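Local atomic coordinates of aeromonas extracellular serine protease (PDB entry 3WQB), a protein that cleaves host plasma proteins as a secreted, calcium-binding serine protease of the furin subfamily, preferring peptide bonds that follow two basic residues. Residues Q35-N40 with S280-E285; G50-N55 with N262-R267; I491-P496 with W547-T552; T499-L504 with S535-G540. The protein carries 1 engineered substitution. All blocks are in the same frame, centred on the assembly; numbering follows the deposited sequence.

Contact 1. Residues Q35-N40 with S280-E285; sequences QWYLLN and SATGGE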
loop_
_atom_site.group_PDB
_atom_site.type_symbol
_atom_site.label_atom_id
_atom_site.label_comp_id
_atom_site.label_asym_id
_atom_site.label_seq_id
_atom_site.Cartn_x
_atom_site.Cartn_y
_atom_site.Cartn_z
ATOM N N GLN A 35 -5.765 23.920 3.106
ATOM C CA GLN A 35 -5.036 22.691 2.762
ATOM C C GLN A 35 -3.762 22.651 3.621
ATOM O O GLN A 35 -2.681 23.048 3.181
ATOM C CB GLN A 35 -4.687 22.671 1.277
ATOM C CG GLN A 35 -5.893 22.626 0.347
ATOM C CD GLN A 35 -5.480 22.755 -1.103
ATOM O OE1 GLN A 35 -5.607 23.824 -1.702
ATOM N NE2 GLN A 35 -4.955 21.673 -1.669
ATOM N N TRP A 36 -3.907 22.188 4.857
ATOM C CA TRP A 36 -2.784 22.186 5.799
ATOM C C TRP A 36 -1.658 21.299 5.308
ATOM O O TRP A 36 -0.523 21.456 5.737
ATOM C CB TRP A 36 -3.234 21.734 7.204
ATOM C CG TRP A 36 -3.762 20.321 7.210
ATOM C CD1 TRP A 36 -5.054 19.936 7.010
ATOM C CD2 TRP A 36 -3.003 19.111 7.368
ATOM N NE1 TRP A 36 -5.155 18.563 7.050
ATOM C CE2 TRP A 36 -3.911 18.032 7.264
ATOM C CE3 TRP A 36 -1.646 18.836 7.600
ATOM C CZ2 TRP A 36 -3.505 16.694 7.372
ATOM C CZ3 TRP A 36 -1.245 17.506 7.717
ATOM C CH2 TRP A 36 -2.179 16.450 7.612
ATOM N N TYR A 37 -1.980 20.349 4.440
ATOM C CA TYR A 37 -0.969 19.447 3.927
ATOM C C TYR A 37 0.013 20.135 2.982
ATOM O O TYR A 37 1.169 19.715 2.872
ATOM C CB TYR A 37 -1.604 18.205 3.292
ATOM C CG TYR A 37 -2.620 18.445 2.199
ATOM C CD1 TYR A 37 -3.975 18.631 2.505
ATOM C CD2 TYR A 37 -2.249 18.406 0.860
ATOM C CE1 TYR A 37 -4.927 18.791 1.490
ATOM C CE2 TYR A 37 -3.189 18.576 -0.155
ATOM C CZ TYR A 37 -4.524 18.774 0.172
ATOM O OH TYR A 37 -5.455 18.923 -0.825
ATOM N N LEU A 38 -0.435 21.201 2.322
ATOM C CA LEU A 38 0.475 22.024 1.522
ATOM C C LEU A 38 1.366 22.862 2.438
ATOM O O LEU A 38 2.576 22.946 2.233
ATOM C CB LEU A 38 -0.296 22.966 0.595
ATOM C CG LEU A 38 -1.240 22.379 -0.455
ATOM C CD1 LEU A 38 -1.867 23.509 -1.245
ATOM C CD2 LEU A 38 -0.489 21.417 -1.370
ATOM N N LEU A 39 0.746 23.486 3.437
ATOM C CA LEU A 39 1.433 24.352 4.390
ATOM C C LEU A 39 0.554 24.379 5.630
ATOM O O LEU A 39 -0.600 24.837 5.592
ATOM C CB LEU A 39 1.635 25.759 3.809
ATOM C CG LEU A 39 2.568 26.736 4.536
ATOM C CD1 LEU A 39 2.936 27.879 3.625
ATOM C CD2 LEU A 39 1.927 27.285 5.802
ATOM N N ASN A 40 1.096 23.848 6.715
ATOM C CA ASN A 40 0.365 23.704 7.963
ATOM C C ASN A 40 0.713 24.856 8.883
ATOM O O ASN A 40 1.817 24.913 9.423
ATOM C CB ASN A 40 0.737 22.369 8.612
ATOM C CG ASN A 40 -0.074 22.057 9.859
ATOM O OD1 ASN A 40 -0.673 22.933 10.487
ATOM N ND2 ASN A 40 -0.088 20.780 10.224
ATOM N N SER A 280 6.331 8.539 5.420
ATOM C CA SER A 280 5.084 9.075 5.943
ATOM C C SER A 280 4.665 10.276 5.099
ATOM O O SER A 280 5.498 11.106 4.717
ATOM C CB SER A 280 5.307 9.527 7.387
ATOM O OG SER A 280 4.148 10.128 7.960
ATOM N N ALA A 281 3.376 10.374 4.799
ATOM C CA ALA A 281 2.854 11.557 4.146
ATOM C C ALA A 281 1.504 11.915 4.730
ATOM O O ALA A 281 0.924 11.146 5.486
ATOM C CB ALA A 281 2.808 11.358 2.617
ATOM N N THR A 282 1.017 13.092 4.365
ATOM C CA THR A 282 -0.180 13.685 4.954
ATOM C C THR A 282 -1.470 12.937 4.611
ATOM O O THR A 282 -1.792 12.739 3.448
ATOM C CB THR A 282 -0.303 15.144 4.514
ATOM O OG1 THR A 282 -0.053 15.222 3.106
ATOM C CG2 THR A 282 0.744 15.979 5.201
ATOM N N GLY A 283 -2.196 12.531 5.647
ATOM C CA GLY A 283 -3.507 11.907 5.482
ATOM C C GLY A 283 -4.575 12.416 6.442
ATOM O O GLY A 283 -5.755 12.269 6.163
ATOM N N GLY A 284 -4.174 13.005 7.571
ATOM C CA GLY A 284 -5.128 13.584 8.509
ATOM C C GLY A 284 -5.931 12.564 9.285
ATOM O O GLY A 284 -5.559 11.386 9.376
ATOM N N GLU A 285 -7.034 13.042 9.860
ATOM C CA GLU A 285 -7.923 12.220 10.654
ATOM C C GLU A 285 -9.243 12.110 9.907
ATOM O O GLU A 285 -9.287 11.379 8.925
ATOM C CB GLU A 285 -8.040 12.748 12.079
ATOM C CG GLU A 285 -6.745 12.575 12.885
ATOM C CD GLU A 285 -6.408 11.115 13.208
ATOM O OE1 GLU A 285 -7.316 10.261 13.176
ATOM O OE2 GLU A 285 -5.225 10.822 13.503
#
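Trp36 and Tyr37 close over Thr282, and this is the densest part of the contact. The methyl of Thr282 comes up obliquely to the six-membered ring of Trp36: CZ3 of Trp36 is 3.6 Å from CG2 of Thr282. The two side chains run past each other in opposite directions. CB of Tyr37 meets the other branch, 3.4 Å from OG1 of Thr282. That hydroxyl sits between the backbone N and the carbonyl carbon (chi1 45°), and it finds its hydrogen-bond partner in Ser341 of helix 335-352. Next to CZ3 and CH2 on the same ring, CZ2 meets backbone. CA of Gly284 lies 3.7 Å from CZ2 of Trp36, at the ring edge and near its plane. Glycine brings no side chain to this spot, where phi is positive. Thr282 ends strand 277-282, an outermost strand of the parallel sheet in the subtilisin domain. The side chain of Tyr37 is about 5 Å from that of Thr132, a calcium ligand. Gly283 is about 8 Å from the side chain of Ala336, an engineered residue at a predicted charge-relay position. The phenol of Tyr37 leads away from Thr282. NE2 of Gln35 donates to OH of Tyr37 over 2.9 Å, and that OH also bonds Val294 O. NE1 of Trp36 is bonded to Ala292 O. The looser flanks, Leu39 and Glu285, are partly exposed and do not touch the opposite segment.

Contact 2. Residues G50-N55 with N262-R267; sequences GGIAGN and NADGVR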
loop_
_atom_site.group_PDB
_atom_site.type_symbol
_atom_site.label_atom_id
_atom_site.label_comp_id
_atom_site.label_asym_id
_atom_site.label_seq_id
_atom_site.Cartn_x
_atom_site.Cartn_y
_atom_site.Cartn_z
ATOM N N GLY A 50 -7.393 22.979 14.762
ATOM C CA GLY A 50 -6.175 22.858 13.975
ATOM C C GLY A 50 -5.148 21.962 14.649
ATOM O O GLY A 50 -5.300 21.563 15.803
ATOM N N GLY A 51 -4.103 21.638 13.903
ATOM C CA GLY A 51 -3.002 20.831 14.411
ATOM C C GLY A 51 -1.839 21.704 14.820
ATOM O O GLY A 51 -2.020 22.802 15.363
ATOM N N ILE A 52 -0.639 21.208 14.554
ATOM C CA ILE A 52 0.584 21.870 14.968
ATOM C C ILE A 52 1.339 22.317 13.721
ATOM O O ILE A 52 1.621 21.520 12.829
ATOM C CB ILE A 52 1.442 20.934 15.858
ATOM C CG1 ILE A 52 0.658 20.553 17.124
ATOM C CG2 ILE A 52 2.762 21.605 16.223
ATOM C CD1 ILE A 52 1.314 19.475 17.967
ATOM N N ALA A 53 1.644 23.609 13.659
ATOM C CA ALA A 53 2.300 24.200 12.497
ATOM C C ALA A 53 3.584 23.480 12.091
ATOM O O ALA A 53 4.356 23.036 12.949
ATOM C CB ALA A 53 2.572 25.678 12.759
ATOM N N GLY A 54 3.786 23.353 10.779
ATOM C CA GLY A 54 5.001 22.756 10.213
ATOM C C GLY A 54 4.837 21.324 9.735
ATOM O O GLY A 54 5.666 20.817 8.979
ATOM N N ASN A 55 3.767 20.677 10.179
ATOM C CA ASN A 55 3.496 19.284 9.840
ATOM C C ASN A 55 2.737 19.179 8.519
ATOM O O ASN A 55 1.512 19.128 8.472
ATOM C CB ASN A 55 2.773 18.614 11.007
ATOM C CG ASN A 55 3.650 18.528 12.231
ATOM O OD1 ASN A 55 3.393 19.175 13.254
ATOM N ND2 ASN A 55 4.709 17.741 12.132
ATOM N N ASN A 262 -1.042 12.781 10.627
ATOM C CA ASN A 262 -2.079 13.791 10.873
ATOM C C ASN A 262 -1.515 15.197 11.067
ATOM O O ASN A 262 -0.294 15.406 11.050
ATOM C CB ASN A 262 -3.028 13.381 12.005
ATOM C CG ASN A 262 -2.370 13.372 13.367
ATOM O OD1 ASN A 262 -1.418 14.110 13.626
ATOM N ND2 ASN A 262 -2.918 12.567 14.270
ATOM N N ALA A 263 -2.411 16.168 11.219
ATOM C CA ALA A 263 -2.009 17.568 11.334
ATOM C C ALA A 263 -1.236 17.913 12.609
ATOM O O ALA A 263 -0.648 18.995 12.693
ATOM C CB ALA A 263 -3.207 18.495 11.145
ATOM N N ASP A 264 -1.269 17.007 13.594
ATOM C CA ASP A 264 -0.488 17.151 14.826
ATOM C C ASP A 264 0.932 16.611 14.684
ATOM O O ASP A 264 1.725 16.699 15.622
ATOM C CB ASP A 264 -1.176 16.425 15.977
ATOM C CG ASP A 264 -2.547 16.972 16.269
ATOM O OD1 ASP A 264 -2.685 18.209 16.343
ATOM O OD2 ASP A 264 -3.490 16.165 16.433
ATOM N N GLY A 265 1.254 16.053 13.520
ATOM C CA GLY A 265 2.597 15.532 13.278
ATOM C C GLY A 265 2.893 14.150 13.810
ATOM O O GLY A 265 4.055 13.792 13.984
ATOM N N VAL A 266 1.850 13.376 14.084
ATOM C CA VAL A 266 2.030 11.984 14.477
ATOM C C VAL A 266 1.226 11.085 13.547
ATOM O O VAL A 266 0.379 11.558 12.780
ATOM C CB VAL A 266 1.669 11.746 15.961
ATOM C CG1 VAL A 266 2.520 12.636 16.863
ATOM C CG2 VAL A 266 0.169 11.947 16.208
ATOM N N ARG A 267 1.492 9.789 13.626
ATOM C CA ARG A 267 0.777 8.801 12.829
ATOM C C ARG A 267 -0.730 9.007 12.945
ATOM O O ARG A 267 -1.265 9.107 14.055
ATOM C CB ARG A 267 1.114 7.403 13.325
ATOM C CG ARG A 267 0.621 6.304 12.409
ATOM C CD ARG A 267 0.377 5.007 13.178
ATOM N NE ARG A 267 -0.856 5.042 13.975
ATOM C CZ ARG A 267 -0.948 4.739 15.267
ATOM N NH1 ARG A 267 -2.136 4.786 15.869
ATOM N NH2 ARG A 267 0.129 4.402 15.969
#
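Two beta turns meet here, a type II turn from Ile52 to Asn55 and a type I turn from Asn262 to Gly265. One backbone hydrogen bond joins them. N of Ile52 donates to O of Ala263 over 2.9 Å and nearly straight, at 164°. The donor is tilted 34° from the carbonyl plane. CA of Gly51 adds a CA-H...O contact to the same oxygen of Ala263 at 3.4 Å. Outside the two segments, Asn40 ND2 bonds this carbonyl as well. CA of Gly51 also lies 3.3 Å from OD1 of Asp264, whose carboxylate forms a salt bridge with Arg49. With no side chain on Gly51, the chains come close: its CA is 4.5 Å from CA of Asp264. The type I turn is reinforced by an Asx turn, in which OD1 of Asn262 accepts from N of Asp264. The turn follows strand 255-261 of the parallel sheet in the subtilisin domain, and the type II turn precedes helix 60-64. At the other end of the contact, Asn55 lies against Gly265, with its CG 3.3 Å from CA of Gly265. Ile52 is on the exposed side of the contact. Its extended tip, CD1 of Ile52, comes 3.7 Å from O of Asp264, and its side chain crosses that of Asp264 at about a right angle. CB of Ala263 touches CA of Gly51 and the Trp36 side chain.

Contact 3. Residues I491-P496 with W547-T552; sequences IELVSP and WRLEVT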
loop_
_atom_site.group_PDB
_atom_site.type_symbol
_atom_site.label_atom_id
_atom_site.label_comp_id
_atom_site.label_asym_id
_atom_site.label_seq_id
_atom_site.Cartn_x
_atom_site.Cartn_y
_atom_site.Cartn_z
ATOM N N ILE A 491 8.284 -11.971 13.982
ATOM C CA ILE A 491 9.289 -12.322 12.972
ATOM C C ILE A 491 10.219 -11.135 12.759
ATOM O O ILE A 491 9.769 -10.032 12.433
ATOM C CB ILE A 491 8.615 -12.753 11.648
ATOM C CG1 ILE A 491 7.626 -13.897 11.902
ATOM C CG2 ILE A 491 9.660 -13.115 10.578
ATOM C CD1 ILE A 491 6.896 -14.396 10.646
ATOM N N GLU A 492 11.513 -11.371 12.950
ATOM C CA GLU A 492 12.528 -10.322 12.919
ATOM C C GLU A 492 13.721 -10.759 12.076
ATOM O O GLU A 492 14.034 -11.942 11.999
ATOM C CB GLU A 492 12.962 -10.019 14.354
ATOM C CG GLU A 492 13.690 -8.701 14.594
ATOM C CD GLU A 492 13.691 -8.268 16.070
ATOM O OE1 GLU A 492 14.330 -7.234 16.373
ATOM O OE2 GLU A 492 13.051 -8.932 16.928
ATOM N N LEU A 493 14.379 -9.791 11.453
ATOM C CA LEU A 493 15.546 -10.042 10.614
ATOM C C LEU A 493 16.731 -9.225 11.113
ATOM O O LEU A 493 16.572 -8.051 11.476
ATOM C CB LEU A 493 15.241 -9.691 9.163
ATOM C CG LEU A 493 16.295 -10.029 8.102
ATOM C CD1 LEU A 493 16.490 -11.534 7.978
ATOM C CD2 LEU A 493 15.930 -9.423 6.752
ATOM N N VAL A 494 17.913 -9.848 11.137
ATOM C CA VAL A 494 19.137 -9.209 11.621
ATOM C C VAL A 494 20.184 -9.191 10.501
ATOM O O VAL A 494 20.448 -10.219 9.870
ATOM C CB VAL A 494 19.710 -9.945 12.868
ATOM C CG1 VAL A 494 20.854 -9.153 13.497
ATOM C CG2 VAL A 494 18.626 -10.225 13.928
ATOM N N SER A 495 20.764 -8.025 10.242
ATOM C CA SER A 495 21.768 -7.876 9.185
ATOM C C SER A 495 23.176 -8.206 9.697
ATOM O O SER A 495 23.383 -8.322 10.907
ATOM C CB SER A 495 21.735 -6.444 8.639
ATOM O OG SER A 495 22.316 -5.531 9.557
ATOM N N PRO A 496 24.152 -8.327 8.784
ATOM C CA PRO A 496 25.540 -8.559 9.201
ATOM C C PRO A 496 26.064 -7.511 10.192
ATOM O O PRO A 496 26.892 -7.837 11.047
ATOM C CB PRO A 496 26.320 -8.512 7.875
ATOM C CG PRO A 496 25.323 -8.972 6.861
ATOM C CD PRO A 496 23.994 -8.412 7.321
ATOM N N TRP A 547 22.968 -13.015 7.629
ATOM C CA TRP A 547 21.634 -12.497 7.918
ATOM C C TRP A 547 20.851 -13.551 8.689
ATOM O O TRP A 547 20.869 -14.731 8.334
ATOM C CB TRP A 547 20.913 -12.196 6.611
ATOM C CG TRP A 547 21.480 -11.051 5.831
ATOM C CD1 TRP A 547 22.594 -11.058 5.042
ATOM C CD2 TRP A 547 20.919 -9.742 5.728
ATOM N NE1 TRP A 547 22.780 -9.816 4.474
ATOM C CE2 TRP A 547 21.758 -8.992 4.875
ATOM C CE3 TRP A 547 19.784 -9.126 6.287
ATOM C CZ2 TRP A 547 21.505 -7.646 4.575
ATOM C CZ3 TRP A 547 19.535 -7.793 5.992
ATOM C CH2 TRP A 547 20.390 -7.071 5.134
ATOM N N ARG A 548 20.169 -13.139 9.750
ATOM C CA ARG A 548 19.473 -14.086 10.610
ATOM C C ARG A 548 17.984 -13.787 10.729
ATOM O O ARG A 548 17.591 -12.660 11.033
ATOM C CB ARG A 548 20.122 -14.112 12.000
ATOM C CG ARG A 548 19.474 -15.072 12.990
ATOM C CD ARG A 548 20.237 -15.140 14.296
ATOM N NE ARG A 548 20.088 -13.943 15.124
ATOM C CZ ARG A 548 21.046 -13.039 15.330
ATOM N NH1 ARG A 548 22.229 -13.174 14.738
ATOM N NH2 ARG A 548 20.817 -11.987 16.112
ATOM N N LEU A 549 17.164 -14.798 10.470
ATOM C CA LEU A 549 15.731 -14.708 10.723
ATOM C C LEU A 549 15.430 -15.241 12.113
ATOM O O LEU A 549 15.957 -16.280 12.514
ATOM C CB LEU A 549 14.956 -15.523 9.692
ATOM C CG LEU A 549 13.436 -15.349 9.725
ATOM C CD1 LEU A 549 13.034 -14.011 9.107
ATOM C CD2 LEU A 549 12.766 -16.499 9.007
ATOM N N GLU A 550 14.579 -14.525 12.840
ATOM C CA GLU A 550 14.197 -14.921 14.186
ATOM C C GLU A 550 12.686 -14.991 14.257
ATOM O O GLU A 550 12.013 -14.063 13.822
ATOM C CB GLU A 550 14.720 -13.904 15.210
ATOM C CG GLU A 550 16.220 -13.923 15.384
ATOM C CD GLU A 550 16.719 -13.019 16.494
ATOM O OE1 GLU A 550 15.924 -12.253 17.090
ATOM O OE2 GLU A 550 17.927 -13.089 16.788
ATOM N N VAL A 551 12.145 -16.089 14.789
ATOM C CA VAL A 551 10.701 -16.257 14.948
ATOM C C VAL A 551 10.434 -16.703 16.384
ATOM O O VAL A 551 11.044 -17.670 16.837
ATOM C CB VAL A 551 10.132 -17.312 13.966
ATOM C CG1 VAL A 551 8.634 -17.513 14.178
ATOM C CG2 VAL A 551 10.425 -16.919 12.517
ATOM N N THR A 552 9.548 -16.001 17.089
ATOM C CA THR A 552 9.207 -16.339 18.474
ATOM C C THR A 552 7.699 -16.341 18.655
ATOM O O THR A 552 7.011 -15.457 18.153
ATOM C CB THR A 552 9.791 -15.309 19.470
ATOM O OG1 THR A 552 11.167 -15.052 19.166
ATOM C CG2 THR A 552 9.711 -15.842 20.889
HETATM O O HOH W 1 13.333 -11.595 17.534
#
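Two neighbouring antiparallel strands of the P-domain, 489-494 and 545-553, pair here from Ile491-Val551 to Val494-Arg548. Glu492 with Glu550 and Val494 with Arg548 are the hydrogen-bonded pairs. Beyond the last pair, Trp547 is covered on one face by CH-pi contacts. CD of Pro496 sits 3.4 Å from the centroid of the five-membered ring of Trp547, and CB of Ser495 lies 3.9 Å from that of the six-membered ring. On the face of Glu492, Val494, Arg548 and Glu550, Arg548 bends at chi3 (73°), bringing NE and NH2 side-on to a single oxygen of Glu550. NE of Arg548 is 2.9 Å from OE2 of Glu550, in the guanidinium plane. CG2 of Val494 lies over a face of this guanidinium, 3.6 Å from NH2 of Arg548. The carboxylates of Glu492 and Glu550 approach to 4.4 Å between OE2 and OE1. A water donates to both, and Arg500 of strand 500-502 salt-bridges both, which probably offsets their repulsion. On the face of Ile491, Leu493, Leu549 and Val551, Ile491 CG2 meets Leu549 CD1 at 3.8 Å. Leu493, Leu549 and Trp547 face strands 471-482 and 583-595, while strand 460-466 lies alongside 545-553.

Contact 4. Residues T499-L504 with S535-G540; sequences TRSILL and SNKFYG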
loop_
_atom_site.group_PDB
_atom_site.type_symbol
_atom_site.label_atom_id
_atom_site.label_comp_id
_atom_site.label_asym_id
_atom_site.label_seq_id
_atom_site.Cartn_x
_atom_site.Cartn_y
_atom_site.Cartn_z
ATOM N N THR A 499 22.087 -4.882 12.816
ATOM C CA THR A 499 20.838 -4.108 12.741
ATOM C C THR A 499 19.622 -5.034 12.714
ATOM O O THR A 499 19.638 -6.070 12.054
ATOM C CB THR A 499 20.843 -3.240 11.477
ATOM O OG1 THR A 499 22.070 -2.509 11.426
ATOM C CG2 THR A 499 19.664 -2.264 11.445
ATOM N N ARG A 500 18.569 -4.663 13.430
ATOM C CA ARG A 500 17.384 -5.513 13.509
ATOM C C ARG A 500 16.174 -4.841 12.883
ATOM O O ARG A 500 16.045 -3.602 12.931
ATOM C CB ARG A 500 17.068 -5.831 14.970
ATOM C CG ARG A 500 18.192 -6.558 15.694
ATOM C CD ARG A 500 17.879 -6.666 17.176
ATOM N NE ARG A 500 16.795 -7.607 17.438
ATOM C CZ ARG A 500 16.956 -8.921 17.573
ATOM N NH1 ARG A 500 18.162 -9.470 17.504
ATOM N NH2 ARG A 500 15.905 -9.686 17.809
ATOM N N SER A 501 15.274 -5.649 12.317
ATOM C CA SER A 501 14.036 -5.133 11.737
ATOM C C SER A 501 12.916 -6.126 11.981
ATOM O O SER A 501 13.021 -7.295 11.578
ATOM C CB SER A 501 14.213 -4.941 10.234
ATOM O OG SER A 501 13.029 -4.444 9.627
ATOM N N ILE A 502 11.850 -5.677 12.645
ATOM C CA ILE A 502 10.687 -6.526 12.854
ATOM C C ILE A 502 9.866 -6.564 11.562
ATOM O O ILE A 502 9.293 -5.559 11.140
ATOM C CB ILE A 502 9.859 -6.057 14.068
ATOM C CG1 ILE A 502 10.683 -6.256 15.348
ATOM C CG2 ILE A 502 8.516 -6.785 14.127
ATOM C CD1 ILE A 502 10.145 -5.538 16.576
ATOM N N LEU A 503 9.853 -7.730 10.926
ATOM C CA LEU A 503 9.155 -7.926 9.645
ATOM C C LEU A 503 7.669 -8.144 9.855
ATOM O O LEU A 503 6.843 -7.671 9.073
ATOM C CB LEU A 503 9.717 -9.131 8.892
ATOM C CG LEU A 503 11.210 -9.118 8.595
ATOM C CD1 LEU A 503 11.577 -10.388 7.860
ATOM C CD2 LEU A 503 11.594 -7.890 7.785
ATOM N N LEU A 504 7.329 -8.853 10.919
ATOM C CA LEU A 504 5.941 -9.050 11.285
ATOM C C LEU A 504 5.801 -8.935 12.792
ATOM O O LEU A 504 6.379 -9.709 13.552
ATOM C CB LEU A 504 5.408 -10.394 10.771
ATOM C CG LEU A 504 3.910 -10.668 10.982
ATOM C CD1 LEU A 504 3.032 -9.590 10.314
ATOM C CD2 LEU A 504 3.547 -12.071 10.494
ATOM N N SER A 535 11.718 -5.286 4.158
ATOM C CA SER A 535 12.196 -4.269 5.082
ATOM C C SER A 535 13.040 -3.218 4.385
ATOM O O SER A 535 13.905 -3.533 3.553
ATOM C CB SER A 535 13.000 -4.877 6.224
ATOM O OG SER A 535 13.529 -3.842 7.029
ATOM N N ASN A 536 12.795 -1.965 4.764
ATOM C CA ASN A 536 13.589 -0.824 4.332
ATOM C C ASN A 536 14.662 -0.424 5.345
ATOM O O ASN A 536 15.462 0.489 5.090
ATOM C CB ASN A 536 12.672 0.365 4.058
ATOM C CG ASN A 536 11.798 0.156 2.845
ATOM O OD1 ASN A 536 12.287 -0.269 1.793
ATOM N ND2 ASN A 536 10.506 0.479 2.965
ATOM N N LYS A 537 14.659 -1.080 6.508
ATOM C CA LYS A 537 15.517 -0.683 7.626
ATOM C C LYS A 537 17.011 -0.670 7.325
ATOM O O LYS A 537 17.768 0.060 7.976
ATOM C CB LYS A 537 15.220 -1.584 8.827
ATOM C CG LYS A 537 16.140 -1.424 10.023
ATOM C CD LYS A 537 15.990 -0.054 10.686
ATOM C CE LYS A 537 16.898 0.075 11.901
ATOM N NZ LYS A 537 16.507 -0.836 13.012
ATOM N N PHE A 538 17.425 -1.474 6.350
ATOM C CA PHE A 538 18.846 -1.721 6.107
ATOM C C PHE A 538 19.436 -0.851 4.998
ATOM O O PHE A 538 20.562 -1.061 4.560
ATOM C CB PHE A 538 19.069 -3.209 5.824
ATOM C CG PHE A 538 18.438 -4.102 6.842
ATOM C CD1 PHE A 538 19.007 -4.254 8.097
ATOM C CD2 PHE A 538 17.263 -4.796 6.550
ATOM C CE1 PHE A 538 18.417 -5.078 9.051
ATOM C CE2 PHE A 538 16.663 -5.626 7.503
ATOM C CZ PHE A 538 17.249 -5.767 8.750
ATOM N N TYR A 539 18.672 0.145 4.561
ATOM C CA TYR A 539 19.074 1.006 3.459
ATOM C C TYR A 539 20.458 1.598 3.678
ATOM O O TYR A 539 20.701 2.306 4.662
ATOM C CB TYR A 539 18.043 2.124 3.300
ATOM C CG TYR A 539 18.159 2.906 2.016
ATOM C CD1 TYR A 539 17.394 2.560 0.906
ATOM C CD2 TYR A 539 19.042 3.989 1.904
ATOM C CE1 TYR A 539 17.497 3.275 -0.280
ATOM C CE2 TYR A 539 19.149 4.713 0.712
ATOM C CZ TYR A 539 18.367 4.353 -0.369
ATOM O OH TYR A 539 18.460 5.052 -1.549
ATOM N N GLY A 540 21.358 1.322 2.733
ATOM C CA GLY A 540 22.702 1.876 2.772
ATOM C C GLY A 540 23.757 0.964 3.376
ATOM O O GLY A 540 24.947 1.212 3.215
#
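The Phe538 ring presents its edge to the carbonyl of Thr499: O of Thr499 is 3.4 Å from CE1 of Phe538, near the ring plane. Further round, CZ of Phe538 meets CB of Ser501 at 3.5 Å, approached obliquely. Outside the two segments, Phe538 forms an edge-to-face pair with Trp547. The ring reaches strand 500-502 because CG stands beside the backbone N, anti to the carbonyl carbon (chi1 -50°). Lys537 supplies the long reach. Its chain is bent at chi2 and chi4, and NZ of Lys537 donates to O of Arg500 at 2.8 Å, nearly along the C=O axis (165°). NZ also forms a salt bridge with Glu400. On the way, CE of Lys537 passes CG2 of Thr499 at 3.7 Å. At the Ser535 end, two buried hydroxyls meet, with OG of Ser501 and OG of Ser535 2.7 Å apart and hydrogen-bonded. OG of Ser535 also accepts from N of Lys537 at 3.0 Å. CD2 of Leu503 closes this end against CB of Ser535 at 3.7 Å. Ser275 and Ile277 of the subtilisin domain lie nearby: Ser501 and Leu503 touch Ser275, and Asn536 bonds Ile277 O, so the P-domain meets that domain here. The bond from N of Lys537 makes an ST turn, which leads into the type I turn from Asn536 to Tyr539, while Leu503 and Leu504 form a classic beta bulge opposite Ile491.

Contacts 1 and 2 lie in the subtilisin domain and contacts 3 and 4 in the P-domain; the centres of contacts 1 and 3 are about 35 Å apart. Contact 1 is buried and rests on two aromatic residues against a threonine and a glycine. Contact 2, only partly buried, relies on backbone and glycines. They touch, chiefly through Asn40, which probably bonds Gly54 N and Asn55 O. Contacts 3 and 4 are both buried and share one sheet, since strands 489-494 and 500-502 are neighbours. Contact 3 is regular strand pairing, whereas contact 4 joins a strand to a loop through side chains. One arginine of contact 4 serves the carboxylates of contact 3.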